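Local coordinates for protein intracellular exo-alpha-(1->5)-L-arabinofuranosidase (Bifidobacterium longum, PDB 2Y2W) that cleaves terminal alpha-(1->5)-L-arabinofuranosyl bonds in arabinans, and also acts on arabinoxylan, as a hexameric family 51 glycoside hydrolase, at residues 47-52 and 496-501; 479-484 and 560-565; 446-451 and 468-473; 61-66 and 394-399. One frame throughout, in Å; residues are numbered along the deposited sequence.

In the fold
Interactions 1, 2 and 3 join strands of the same beta-sheet, whereas interaction 4 lies against the eight-stranded barrel that carries the probable catalytic residues, between the lead-in to its first strand and a surrounding helix. Strand 478-485 links interactions 2 and 3, because it pairs with strands 558-564 and 462-473. Interactions 2 and 3 are buried and combine antiparallel backbone bonds with apolar packing. Interaction 1 is nearer the surface: short parallel pairing gives way to two turns, where leucine side chains pack together. Interaction 4 is buried and purely apolar across its two segments. Its Leu396 also touches Leu482 of interaction 2, and its Lys397 packs on Val469 of interaction 3, where barrel and sheet meet.

Interaction 1 (47-52 and 496-501); sequences IALNAD and IDLSGL
The flat groups that meet between 47-52 and 496-501 are peptide units. The Ile47 carbonyl takes Asp497 N at 3.1 Å, with the N-H nearly straight at 172°. Farther on, the Asp497 carbonyl faces Leu49 N through a weak hydrogen bond of 3.3 Å, and Ala48 CA adds a C-H...O contact to the same oxygen. At the carbonyl of Leu498, Leu49 CB lies against the oxygen at 3.4 Å. These bonds pair Ile47 with Ile496 and Ala48 with Asp497 in parallel register, bringing a strand from near the start of the chain into the C-terminal beta-sandwich domain. The two isoleucines share one face of the sheet; on the other, Ala48 CB meets Asp497 CB at 4.0 Å. Beyond the pairing both chains turn, with Asn50 at the centre of an inverse gamma turn. Gly500 CA comes to 3.2 Å from Ala51 O, and a CB there would fall only 2.9 Å from Ala51 C. Leu49 packs its side chain against the other segment: with CG anti to the carbonyl carbon (chi1 -81°), its CD2 touches Leu498 CD1 at 4.2 Å, while CG approaches Leu501 CD2. Leu49 also packs on Tyr446 and Val470, and Leu498 and Leu501 both reach the Phe564 side chain.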
loop_
_atom_site.group_PDB
_atom_site.type_symbol
_atom_site.label_atom_id
_atom_site.label_comp_id
_atom_site.label_asym_id
_atom_site.label_seq_id
_atom_site.Cartn_x
_atom_site.Cartn_y
_atom_site.Cartn_z
ATOM N N ILE D 47 -39.706 39.417 1.590
ATOM C CA ILE D 47 -38.622 38.995 0.705
ATOM C C ILE D 47 -38.375 40.117 -0.300
ATOM O O ILE D 47 -39.217 40.387 -1.162
ATOM C CB ILE D 47 -38.957 37.671 -0.043
ATOM C CG1 ILE D 47 -39.362 36.554 0.937
ATOM C CG2 ILE D 47 -37.800 37.243 -0.955
ATOM C CD1 ILE D 47 -38.265 36.080 1.886
ATOM N N ALA D 48 -37.226 40.775 -0.176
ATOM C CA ALA D 48 -36.899 41.919 -1.023
ATOM C C ALA D 48 -35.404 42.040 -1.307
ATOM O O ALA D 48 -34.575 41.657 -0.481
ATOM C CB ALA D 48 -37.429 43.209 -0.397
ATOM N N LEU D 49 -35.072 42.569 -2.483
ATOM C CA LEU D 49 -33.686 42.869 -2.840
ATOM C C LEU D 49 -33.352 44.304 -2.444
ATOM O O LEU D 49 -34.130 45.224 -2.714
ATOM C CB LEU D 49 -33.443 42.655 -4.341
ATOM C CG LEU D 49 -33.197 41.251 -4.921
ATOM C CD1 LEU D 49 -32.006 40.559 -4.256
ATOM C CD2 LEU D 49 -34.442 40.363 -4.863
ATOM N N ASN D 50 -32.193 44.487 -1.813
ATOM C CA ASN D 50 -31.790 45.788 -1.264
ATOM C C ASN D 50 -31.416 46.855 -2.298
ATOM O O ASN D 50 -30.350 47.476 -2.204
ATOM C CB ASN D 50 -30.665 45.617 -0.232
ATOM C CG ASN D 50 -31.187 45.470 1.191
ATOM O OD1 ASN D 50 -32.294 44.974 1.419
ATOM N ND2 ASN D 50 -30.385 45.903 2.159
ATOM N N ALA D 51 -32.310 47.064 -3.268
ATOM C CA ALA D 51 -32.188 48.103 -4.306
ATOM C C ALA D 51 -30.938 48.007 -5.187
ATOM O O ALA D 51 -31.020 48.184 -6.403
ATOM C CB ALA D 51 -32.318 49.507 -3.695
ATOM N N ASP D 52 -29.790 47.735 -4.569
ATOM C CA ASP D 52 -28.515 47.685 -5.278
ATOM C C ASP D 52 -27.699 46.424 -4.955
ATOM O O ASP D 52 -26.881 46.408 -4.028
ATOM C CB ASP D 52 -27.702 48.958 -5.007
ATOM C CG ASP D 52 -28.374 50.213 -5.554
ATOM O OD1 ASP D 52 -28.793 50.209 -6.734
ATOM O OD2 ASP D 52 -28.475 51.205 -4.801
ATOM N N ILE D 496 -43.507 40.263 -1.740
ATOM C CA ILE D 496 -42.439 40.074 -2.719
ATOM C C ILE D 496 -42.137 41.392 -3.429
ATOM O O ILE D 496 -42.971 41.919 -4.171
ATOM C CB ILE D 496 -42.794 38.975 -3.754
ATOM C CG1 ILE D 496 -43.272 37.698 -3.052
ATOM C CG2 ILE D 496 -41.597 38.689 -4.662
ATOM C CD1 ILE D 496 -44.171 36.818 -3.903
ATOM N N ASP D 497 -40.938 41.917 -3.187
ATOM C CA ASP D 497 -40.507 43.186 -3.764
ATOM C C ASP D 497 -39.131 43.037 -4.414
ATOM O O ASP D 497 -38.099 43.151 -3.744
ATOM C CB ASP D 497 -40.498 44.284 -2.686
ATOM C CG ASP D 497 -40.162 45.666 -3.240
ATOM O OD1 ASP D 497 -40.164 45.856 -4.476
ATOM O OD2 ASP D 497 -39.896 46.575 -2.425
ATOM N N LEU D 498 -39.126 42.780 -5.721
ATOM C CA LEU D 498 -37.885 42.604 -6.476
ATOM C C LEU D 498 -37.110 43.919 -6.573
ATOM O O LEU D 498 -36.132 44.112 -5.847
ATOM C CB LEU D 498 -38.157 42.010 -7.870
ATOM C CG LEU D 498 -38.644 40.555 -8.032
ATOM C CD1 LEU D 498 -37.846 39.565 -7.175
ATOM C CD2 LEU D 498 -40.146 40.405 -7.772
ATOM N N SER D 499 -37.557 44.810 -7.461
ATOM C CA SER D 499 -37.023 46.178 -7.597
ATOM C C SER D 499 -35.538 46.264 -7.980
ATOM O O SER D 499 -35.204 46.703 -9.084
ATOM C CB SER D 499 -37.317 47.012 -6.334
ATOM O OG SER D 499 -36.717 48.296 -6.398
ATOM N N GLY D 500 -34.661 45.843 -7.071
ATOM C CA GLY D 500 -33.215 46.002 -7.227
ATOM C C GLY D 500 -32.536 45.190 -8.316
ATOM O O GLY D 500 -31.314 45.258 -8.468
ATOM N N LEU D 501 -33.322 44.429 -9.075
ATOM C CA LEU D 501 -32.793 43.603 -10.159
ATOM C C LEU D 501 -32.489 44.426 -11.412
ATOM O O LEU D 501 -33.336 45.208 -11.858
ATOM C CB LEU D 501 -33.762 42.464 -10.500
ATOM C CG LEU D 501 -34.008 41.376 -9.448
ATOM C CD1 LEU D 501 -35.221 40.550 -9.826
ATOM C CD2 LEU D 501 -32.787 40.484 -9.260
#

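Interaction 2 (479-484 and 560-565); sequences GLLLAV and ISVEFH
Gly479 to Ala483 pairs with Ile560 to Phe564 as neighbouring antiparallel strands within the beta-sandwich domain. Five backbone hydrogen bonds make the ladder. Leu481 and Val562 bond reciprocally, as do Ala483 and Ile560, while Phe564 N to Gly479 O, 3.1 Å, closes the end, its donor lying well above the carbonyl plane. Apolar packing follows the alternation of the strands. On one face Leu481 and Val562 run alongside each other in the same direction, with CD2 of Leu481 3.6 Å from CG1 of Val562, and Ala483 CB meets Ile560 CG2. On the other, Leu480 CD1 touches Glu563 CG and Leu482 CD2 touches Ser561 CB. The aromatic contact is with backbone. Phe564 holds CG between its own N and carbonyl carbon (chi1 57°), which swings the ring across to the partner strand and over Gly479, which follows a cis peptide bond; a CB there would collide with Phe564 O. An alanine in place of Phe564 would probably uncover the Gly479 backbone and deprive Leu498, Leu501 and Trp472 of the ring they share. In the CH-pi contact Gly479 CA stands 3.9 Å from the Phe564 centroid, 17° off the normal, and Leu480 N lies over the same face.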
loop_
_atom_site.group_PDB
_atom_site.type_symbol
_atom_site.label_atom_id
_atom_site.label_comp_id
_atom_site.label_asym_id
_atom_site.label_seq_id
_atom_site.Cartn_x
_atom_site.Cartn_y
_atom_site.Cartn_z
ATOM N N GLY D 479 -35.185 35.062 -14.371
ATOM C CA GLY D 479 -36.371 35.441 -13.603
ATOM C C GLY D 479 -37.028 34.281 -12.874
ATOM O O GLY D 479 -37.954 33.661 -13.401
ATOM N N LEU D 480 -36.550 33.988 -11.662
ATOM C CA LEU D 480 -37.138 32.939 -10.817
ATOM C C LEU D 480 -36.951 33.190 -9.319
ATOM O O LEU D 480 -35.864 33.564 -8.870
ATOM C CB LEU D 480 -36.586 31.551 -11.188
ATOM C CG LEU D 480 -36.982 30.354 -10.310
ATOM C CD1 LEU D 480 -38.418 29.909 -10.567
ATOM C CD2 LEU D 480 -36.019 29.194 -10.506
ATOM N N LEU D 481 -38.027 32.979 -8.562
ATOM C CA LEU D 481 -37.989 33.008 -7.101
ATOM C C LEU D 481 -38.432 31.668 -6.518
ATOM O O LEU D 481 -39.498 31.149 -6.861
ATOM C CB LEU D 481 -38.866 34.142 -6.546
ATOM C CG LEU D 481 -39.198 34.140 -5.044
ATOM C CD1 LEU D 481 -37.986 34.491 -4.190
ATOM C CD2 LEU D 481 -40.345 35.086 -4.734
ATOM N N LEU D 482 -37.600 31.121 -5.637
ATOM C CA LEU D 482 -37.923 29.904 -4.898
ATOM C C LEU D 482 -37.969 30.231 -3.410
ATOM O O LEU D 482 -37.039 30.838 -2.879
ATOM C CB LEU D 482 -36.879 28.813 -5.164
ATOM C CG LEU D 482 -36.627 28.355 -6.605
ATOM C CD1 LEU D 482 -35.232 27.763 -6.741
ATOM C CD2 LEU D 482 -37.678 27.361 -7.064
ATOM N N ALA D 483 -39.054 29.836 -2.746
ATOM C CA ALA D 483 -39.222 30.109 -1.317
ATOM C C ALA D 483 -39.826 28.932 -0.554
ATOM O O ALA D 483 -40.629 28.172 -1.097
ATOM C CB ALA D 483 -40.054 31.371 -1.104
ATOM N N VAL D 484 -39.432 28.799 0.710
ATOM C CA VAL D 484 -39.870 27.694 1.563
ATOM C C VAL D 484 -40.439 28.199 2.894
ATOM O O VAL D 484 -39.917 29.148 3.482
ATOM C CB VAL D 484 -38.708 26.678 1.796
ATOM C CG1 VAL D 484 -38.871 25.912 3.107
ATOM C CG2 VAL D 484 -38.618 25.701 0.633
ATOM N N ILE D 560 -42.435 27.011 -2.542
ATOM C CA ILE D 560 -43.020 27.850 -3.581
ATOM C C ILE D 560 -42.032 28.118 -4.716
ATOM O O ILE D 560 -40.828 28.271 -4.486
ATOM C CB ILE D 560 -43.591 29.180 -2.987
ATOM C CG1 ILE D 560 -45.023 29.420 -3.461
ATOM C CG2 ILE D 560 -42.705 30.386 -3.292
ATOM C CD1 ILE D 560 -46.050 28.569 -2.752
ATOM N N SER D 561 -42.555 28.147 -5.941
ATOM C CA SER D 561 -41.780 28.558 -7.107
ATOM C C SER D 561 -42.584 29.541 -7.944
ATOM O O SER D 561 -43.725 29.262 -8.320
ATOM C CB SER D 561 -41.362 27.354 -7.954
ATOM O OG SER D 561 -42.476 26.738 -8.574
ATOM N N VAL D 562 -41.982 30.695 -8.221
ATOM C CA VAL D 562 -42.621 31.735 -9.023
ATOM C C VAL D 562 -41.650 32.319 -10.051
ATOM O O VAL D 562 -40.614 32.888 -9.699
ATOM C CB VAL D 562 -43.293 32.838 -8.134
ATOM C CG1 VAL D 562 -42.465 33.132 -6.889
ATOM C CG2 VAL D 562 -43.576 34.113 -8.929
ATOM N N GLU D 563 -42.000 32.143 -11.323
ATOM C CA GLU D 563 -41.220 32.652 -12.448
ATOM C C GLU D 563 -41.713 34.047 -12.821
ATOM O O GLU D 563 -42.918 34.297 -12.825
ATOM C CB GLU D 563 -41.349 31.711 -13.652
ATOM C CG GLU D 563 -40.886 30.277 -13.387
ATOM C CD GLU D 563 -41.246 29.304 -14.501
ATOM O OE1 GLU D 563 -41.139 29.674 -15.690
ATOM O OE2 GLU D 563 -41.633 28.159 -14.182
ATOM N N PHE D 564 -40.785 34.950 -13.130
ATOM C CA PHE D 564 -41.137 36.335 -13.458
ATOM C C PHE D 564 -40.325 36.927 -14.615
ATOM O O PHE D 564 -39.209 36.486 -14.896
ATOM C CB PHE D 564 -41.050 37.236 -12.214
ATOM C CG PHE D 564 -39.700 37.233 -11.538
ATOM C CD1 PHE D 564 -38.703 38.119 -11.936
ATOM C CD2 PHE D 564 -39.435 36.359 -10.489
ATOM C CE1 PHE D 564 -37.460 38.125 -11.310
ATOM C CE2 PHE D 564 -38.193 36.360 -9.855
ATOM C CZ PHE D 564 -37.204 37.244 -10.267
ATOM N N HIS D 565 -40.908 37.928 -15.277
ATOM C CA HIS D 565 -40.262 38.636 -16.388
ATOM C C HIS D 565 -40.735 40.084 -16.482
ATOM O O HIS D 565 -39.924 41.006 -16.589
ATOM C CB HIS D 565 -40.503 37.915 -17.721
ATOM C CG HIS D 565 -41.924 37.495 -17.943
ATOM N ND1 HIS D 565 -42.852 38.305 -18.561
ATOM C CD2 HIS D 565 -42.571 36.345 -17.637
ATOM C CE1 HIS D 565 -44.011 37.674 -18.622
ATOM N NE2 HIS D 565 -43.868 36.484 -18.068
#

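Interaction 3 (446-451 and 468-473); sequences YAPAIS and AVVTWD
This contact is part of the beta hairpin formed by strands 444-456 and 462-473 of the C-terminal sandwich domain. Within these ranges the pairing rests on one antiparallel hydrogen-bonded pair, Tyr446 with Val470. Tyr446 N gives a bond to Val470 O at 2.6 Å, and Val470 N returns one to Tyr446 O at 3.1 Å. Two residues along, where the next such pair would fall, stands Pro448. It has no N-H to offer Ala468 O, and its CD rests 3.6 Å from that oxygen instead. Between these two segments the ladder goes no further, consistent with the missing N-H, and side chains take over. Pro448 CG touches Val470 CG2 at 4.0 Å, and farther out Ile450 CD1 comes to Ala468 N. Tyr446 sets CG anti to its carbonyl carbon (chi1 -74°), which carries the ring along the neighbouring strand in the direction of Trp472. Val470 O sits at the ring edge, near its plane, 4.0 Å from Tyr446 CD2, and Tyr446 CE2 obliquely meets Trp472 CB at 4.1 Å. Where strand 444-456 leaves its hairpin partner it takes up strand 45-48: Ala449 bonds to Ala48 and Ser451 to Ser46, with Ile47 packing on Pro448, Ile450 and Ala468. Strand 478-485 continues the sheet beyond 462-473 through backbone bonds of Val469 and Thr471, while helix 382-397 covers Val469 with Ile393, Leu396 and Lys397.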
loop_
_atom_site.group_PDB
_atom_site.type_symbol
_atom_site.label_atom_id
_atom_site.label_comp_id
_atom_site.label_asym_id
_atom_site.label_seq_id
_atom_site.Cartn_x
_atom_site.Cartn_y
_atom_site.Cartn_z
ATOM N N TYR D 446 -29.098 35.595 -6.370
ATOM C CA TYR D 446 -29.213 36.689 -5.411
ATOM C C TYR D 446 -29.776 36.200 -4.081
ATOM O O TYR D 446 -30.711 35.395 -4.054
ATOM C CB TYR D 446 -30.107 37.799 -5.970
ATOM C CG TYR D 446 -29.467 38.642 -7.051
ATOM C CD1 TYR D 446 -28.700 39.760 -6.724
ATOM C CD2 TYR D 446 -29.638 38.333 -8.401
ATOM C CE1 TYR D 446 -28.111 40.545 -7.712
ATOM C CE2 TYR D 446 -29.052 39.114 -9.400
ATOM C CZ TYR D 446 -28.288 40.216 -9.044
ATOM O OH TYR D 446 -27.701 40.996 -10.015
ATOM N N ALA D 447 -29.199 36.689 -2.987
ATOM C CA ALA D 447 -29.689 36.379 -1.646
ATOM C C ALA D 447 -30.491 37.561 -1.095
ATOM O O ALA D 447 -29.911 38.523 -0.583
ATOM C CB ALA D 447 -28.527 36.024 -0.719
ATOM N N PRO D 448 -31.833 37.493 -1.199
ATOM C CA PRO D 448 -32.673 38.634 -0.837
ATOM C C PRO D 448 -32.730 38.866 0.669
ATOM O O PRO D 448 -32.492 37.940 1.449
ATOM C CB PRO D 448 -34.052 38.233 -1.364
ATOM C CG PRO D 448 -34.052 36.749 -1.316
ATOM C CD PRO D 448 -32.637 36.307 -1.553
ATOM N N ALA D 449 -33.030 40.101 1.062
ATOM C CA ALA D 449 -33.257 40.430 2.464
ATOM C C ALA D 449 -34.521 39.725 2.946
ATOM O O ALA D 449 -35.588 39.848 2.335
ATOM C CB ALA D 449 -33.369 41.935 2.653
ATOM N N ILE D 450 -34.379 38.966 4.029
ATOM C CA ILE D 450 -35.481 38.184 4.583
ATOM C C ILE D 450 -35.841 38.672 5.988
ATOM O O ILE D 450 -34.965 38.853 6.838
ATOM C CB ILE D 450 -35.153 36.665 4.609
ATOM C CG1 ILE D 450 -34.739 36.176 3.214
ATOM C CG2 ILE D 450 -36.346 35.858 5.131
ATOM C CD1 ILE D 450 -33.961 34.867 3.209
ATOM N N SER D 451 -37.135 38.893 6.206
ATOM C CA SER D 451 -37.665 39.241 7.520
ATOM C C SER D 451 -38.887 38.379 7.817
ATOM O O SER D 451 -39.971 38.622 7.285
ATOM C CB SER D 451 -38.024 40.729 7.583
ATOM O OG SER D 451 -36.900 41.540 7.292
ATOM N N ALA D 468 -35.536 31.876 1.143
ATOM C CA ALA D 468 -35.727 32.110 -0.298
ATOM C C ALA D 468 -34.466 32.468 -1.099
ATOM O O ALA D 468 -33.499 33.006 -0.551
ATOM C CB ALA D 468 -36.804 33.177 -0.513
ATOM N N VAL D 469 -34.501 32.161 -2.400
ATOM C CA VAL D 469 -33.482 32.595 -3.373
ATOM C C VAL D 469 -34.096 33.277 -4.588
ATOM O O VAL D 469 -35.224 32.973 -4.980
ATOM C CB VAL D 469 -32.618 31.429 -3.928
ATOM C CG1 VAL D 469 -31.451 31.141 -3.025
ATOM C CG2 VAL D 469 -33.456 30.177 -4.196
ATOM N N VAL D 470 -33.331 34.180 -5.195
ATOM C CA VAL D 470 -33.726 34.816 -6.448
ATOM C C VAL D 470 -32.649 34.590 -7.509
ATOM O O VAL D 470 -31.482 34.928 -7.302
ATOM C CB VAL D 470 -33.979 36.338 -6.274
ATOM C CG1 VAL D 470 -34.376 36.979 -7.601
ATOM C CG2 VAL D 470 -35.053 36.595 -5.225
ATOM N N THR D 471 -33.048 34.000 -8.633
ATOM C CA THR D 471 -32.163 33.864 -9.789
ATOM C C THR D 471 -32.644 34.764 -10.923
ATOM O O THR D 471 -33.846 34.848 -11.196
ATOM C CB THR D 471 -32.032 32.403 -10.271
ATOM O OG1 THR D 471 -33.324 31.787 -10.319
ATOM C CG2 THR D 471 -31.134 31.612 -9.335
ATOM N N TRP D 472 -31.696 35.432 -11.576
ATOM C CA TRP D 472 -32.011 36.482 -12.542
ATOM C C TRP D 472 -31.018 36.539 -13.700
ATOM O O TRP D 472 -29.805 36.643 -13.492
ATOM C CB TRP D 472 -32.078 37.834 -11.819
ATOM C CG TRP D 472 -32.241 39.037 -12.706
ATOM C CD1 TRP D 472 -31.308 40.003 -12.952
ATOM C CD2 TRP D 472 -33.409 39.408 -13.450
ATOM N NE1 TRP D 472 -31.817 40.949 -13.806
ATOM C CE2 TRP D 472 -33.105 40.610 -14.128
ATOM C CE3 TRP D 472 -34.680 38.842 -13.612
ATOM C CZ2 TRP D 472 -34.027 41.260 -14.956
ATOM C CZ3 TRP D 472 -35.596 39.488 -14.437
ATOM C CH2 TRP D 472 -35.263 40.685 -15.097
ATOM N N ASP D 473 -31.554 36.464 -14.917
ATOM C CA ASP D 473 -30.772 36.632 -16.141
ATOM C C ASP D 473 -30.996 38.045 -16.678
ATOM O O ASP D 473 -32.116 38.406 -17.055
ATOM C CB ASP D 473 -31.176 35.581 -17.186
ATOM C CG ASP D 473 -30.112 35.361 -18.253
ATOM O OD1 ASP D 473 -29.647 36.347 -18.864
ATOM O OD2 ASP D 473 -29.751 34.188 -18.493
#

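Interaction 4 (61-66 and 394-399); sequences PRLFGS and TLLKHC
Leu63 reaches the end of helix 382-397 mainly through its CD2 methyl. CG stands roughly anti to the backbone N (chi1 -152°), which sends the isobutyl group out from the 61-66 backbone toward the helix. There CD2 of Leu63 meets CD2 of Leu396 at 3.7 Å, the two leucine side chains crossing obliquely. The same Leu63 methyl lies 4.0 Å from CB of Cys399, just past the last helical residue, and 4.2 Å from CB of Leu395, so one methyl group is held among three residues of the helix end and the loop after it. Leu396 starts out across the direction of the contact, and its branch then bends back to Leu63. Its CD2 also reaches the Phe64 ring, 4.3 Å from CZ, at an oblique slant. The interaction is wholly apolar, a dispersion contact between buried hydrocarbon groups. It belongs to the (beta/alpha)8 (TIM) barrel: segment 61-66 leads into the first strand, 65-67, and the helix precedes the eighth strand, 402-408, which lies beside the first in the closed sheet. Leu63 also packs on Val402 and Ala405 of that eighth strand, while Arg62 forms salt bridges with Glu162 and Glu249 at the starts of two other barrel strands. Leu395 turns to Met310 of helix 307-327 and to Val402, and Leu396 reaches outward to Val469 of strand 462-473 in the sandwich domain.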
loop_
_atom_site.group_PDB
_atom_site.type_symbol
_atom_site.label_atom_id
_atom_site.label_comp_id
_atom_site.label_asym_id
_atom_site.label_seq_id
_atom_site.Cartn_x
_atom_site.Cartn_y
_atom_site.Cartn_z
ATOM N N PRO D 61 -24.059 25.136 -13.764
ATOM C CA PRO D 61 -24.912 24.043 -14.233
ATOM C C PRO D 61 -24.700 22.716 -13.495
ATOM O O PRO D 61 -25.592 21.868 -13.505
ATOM C CB PRO D 61 -24.513 23.898 -15.703
ATOM C CG PRO D 61 -24.023 25.240 -16.085
ATOM C CD PRO D 61 -23.316 25.761 -14.875
ATOM N N ARG D 62 -23.537 22.549 -12.862
ATOM C CA ARG D 62 -23.205 21.314 -12.143
ATOM C C ARG D 62 -23.914 21.189 -10.798
ATOM O O ARG D 62 -23.906 20.119 -10.181
ATOM C CB ARG D 62 -21.694 21.187 -11.939
ATOM C CG ARG D 62 -20.929 20.744 -13.170
ATOM C CD ARG D 62 -19.640 20.062 -12.762
ATOM N NE ARG D 62 -18.772 19.798 -13.905
ATOM C CZ ARG D 62 -17.606 20.399 -14.120
ATOM N NH1 ARG D 62 -17.142 21.308 -13.266
ATOM N NH2 ARG D 62 -16.896 20.083 -15.192
ATOM N N LEU D 63 -24.523 22.285 -10.349
ATOM C CA LEU D 63 -25.302 22.290 -9.117
ATOM C C LEU D 63 -26.530 21.381 -9.220
ATOM O O LEU D 63 -27.058 20.921 -8.203
ATOM C CB LEU D 63 -25.723 23.718 -8.760
ATOM C CG LEU D 63 -25.942 24.038 -7.279
ATOM C CD1 LEU D 63 -24.619 24.052 -6.531
ATOM C CD2 LEU D 63 -26.646 25.372 -7.120
ATOM N N PHE D 64 -26.972 21.123 -10.448
ATOM C CA PHE D 64 -28.123 20.260 -10.691
ATOM C C PHE D 64 -27.706 18.872 -11.172
ATOM O O PHE D 64 -28.335 18.286 -12.054
ATOM C CB PHE D 64 -29.100 20.929 -11.662
ATOM C CG PHE D 64 -29.485 22.327 -11.258
ATOM C CD1 PHE D 64 -30.276 22.549 -10.132
ATOM C CD2 PHE D 64 -29.044 23.421 -11.993
ATOM C CE1 PHE D 64 -30.624 23.835 -9.749
ATOM C CE2 PHE D 64 -29.388 24.714 -11.618
ATOM C CZ PHE D 64 -30.179 24.922 -10.493
ATOM N N GLY D 65 -26.640 18.348 -10.575
ATOM C CA GLY D 65 -26.170 17.008 -10.882
ATOM C C GLY D 65 -26.812 15.950 -10.005
ATOM O O GLY D 65 -27.409 16.263 -8.973
ATOM N N SER D 66 -26.693 14.694 -10.430
ATOM C CA SER D 66 -27.163 13.560 -9.640
ATOM C C SER D 66 -26.068 12.503 -9.504
ATOM O O SER D 66 -24.893 12.784 -9.744
ATOM C CB SER D 66 -28.440 12.958 -10.236
ATOM O OG SER D 66 -29.007 11.996 -9.360
ATOM N N THR D 394 -30.417 26.882 -0.199
ATOM C CA THR D 394 -29.144 27.118 0.494
ATOM C C THR D 394 -27.961 26.912 -0.451
ATOM O O THR D 394 -26.975 27.656 -0.397
ATOM C CB THR D 394 -28.993 26.222 1.749
ATOM O OG1 THR D 394 -30.092 26.456 2.637
ATOM C CG2 THR D 394 -27.692 26.520 2.494
ATOM N N LEU D 395 -28.074 25.907 -1.319
ATOM C CA LEU D 395 -27.049 25.631 -2.322
ATOM C C LEU D 395 -26.920 26.792 -3.303
ATOM O O LEU D 395 -25.810 27.211 -3.632
ATOM C CB LEU D 395 -27.348 24.323 -3.068
ATOM C CG LEU D 395 -27.095 22.991 -2.349
ATOM C CD1 LEU D 395 -27.770 21.854 -3.098
ATOM C CD2 LEU D 395 -25.606 22.710 -2.174
ATOM N N LEU D 396 -28.062 27.311 -3.752
ATOM C CA LEU D 396 -28.099 28.467 -4.649
ATOM C C LEU D 396 -27.623 29.745 -3.955
ATOM O O LEU D 396 -26.956 30.577 -4.572
ATOM C CB LEU D 396 -29.501 28.656 -5.238
ATOM C CG LEU D 396 -29.931 27.692 -6.351
ATOM C CD1 LEU D 396 -31.439 27.709 -6.539
ATOM C CD2 LEU D 396 -29.233 28.019 -7.662
ATOM N N LYS D 397 -27.950 29.886 -2.670
ATOM C CA LYS D 397 -27.496 31.032 -1.873
ATOM C C LYS D 397 -25.992 31.009 -1.609
ATOM O O LYS D 397 -25.405 32.031 -1.250
ATOM C CB LYS D 397 -28.270 31.124 -0.554
ATOM C CG LYS D 397 -29.482 32.048 -0.611
ATOM C CD LYS D 397 -30.521 31.729 0.468
ATOM C CE LYS D 397 -30.298 32.521 1.751
ATOM N NZ LYS D 397 -29.132 32.027 2.538
ATOM N N HIS D 398 -25.376 29.844 -1.794
ATOM C CA HIS D 398 -23.934 29.691 -1.601
ATOM C C HIS D 398 -23.242 29.057 -2.812
ATOM O O HIS D 398 -22.206 28.403 -2.671
ATOM C CB HIS D 398 -23.644 28.889 -0.326
ATOM C CG HIS D 398 -24.097 29.567 0.930
ATOM N ND1 HIS D 398 -23.367 30.564 1.541
ATOM C CD2 HIS D 398 -25.206 29.394 1.688
ATOM C CE1 HIS D 398 -24.008 30.977 2.622
ATOM N NE2 HIS D 398 -25.126 30.282 2.734
ATOM N N CYS D 399 -23.802 29.271 -4.000
ATOM C CA CYS D 399 -23.233 28.701 -5.223
ATOM C C CYS D 399 -22.010 29.476 -5.727
ATOM O O CYS D 399 -21.556 29.275 -6.850
ATOM C CB CYS D 399 -24.300 28.541 -6.316
ATOM S SG CYS D 399 -24.783 30.044 -7.192
#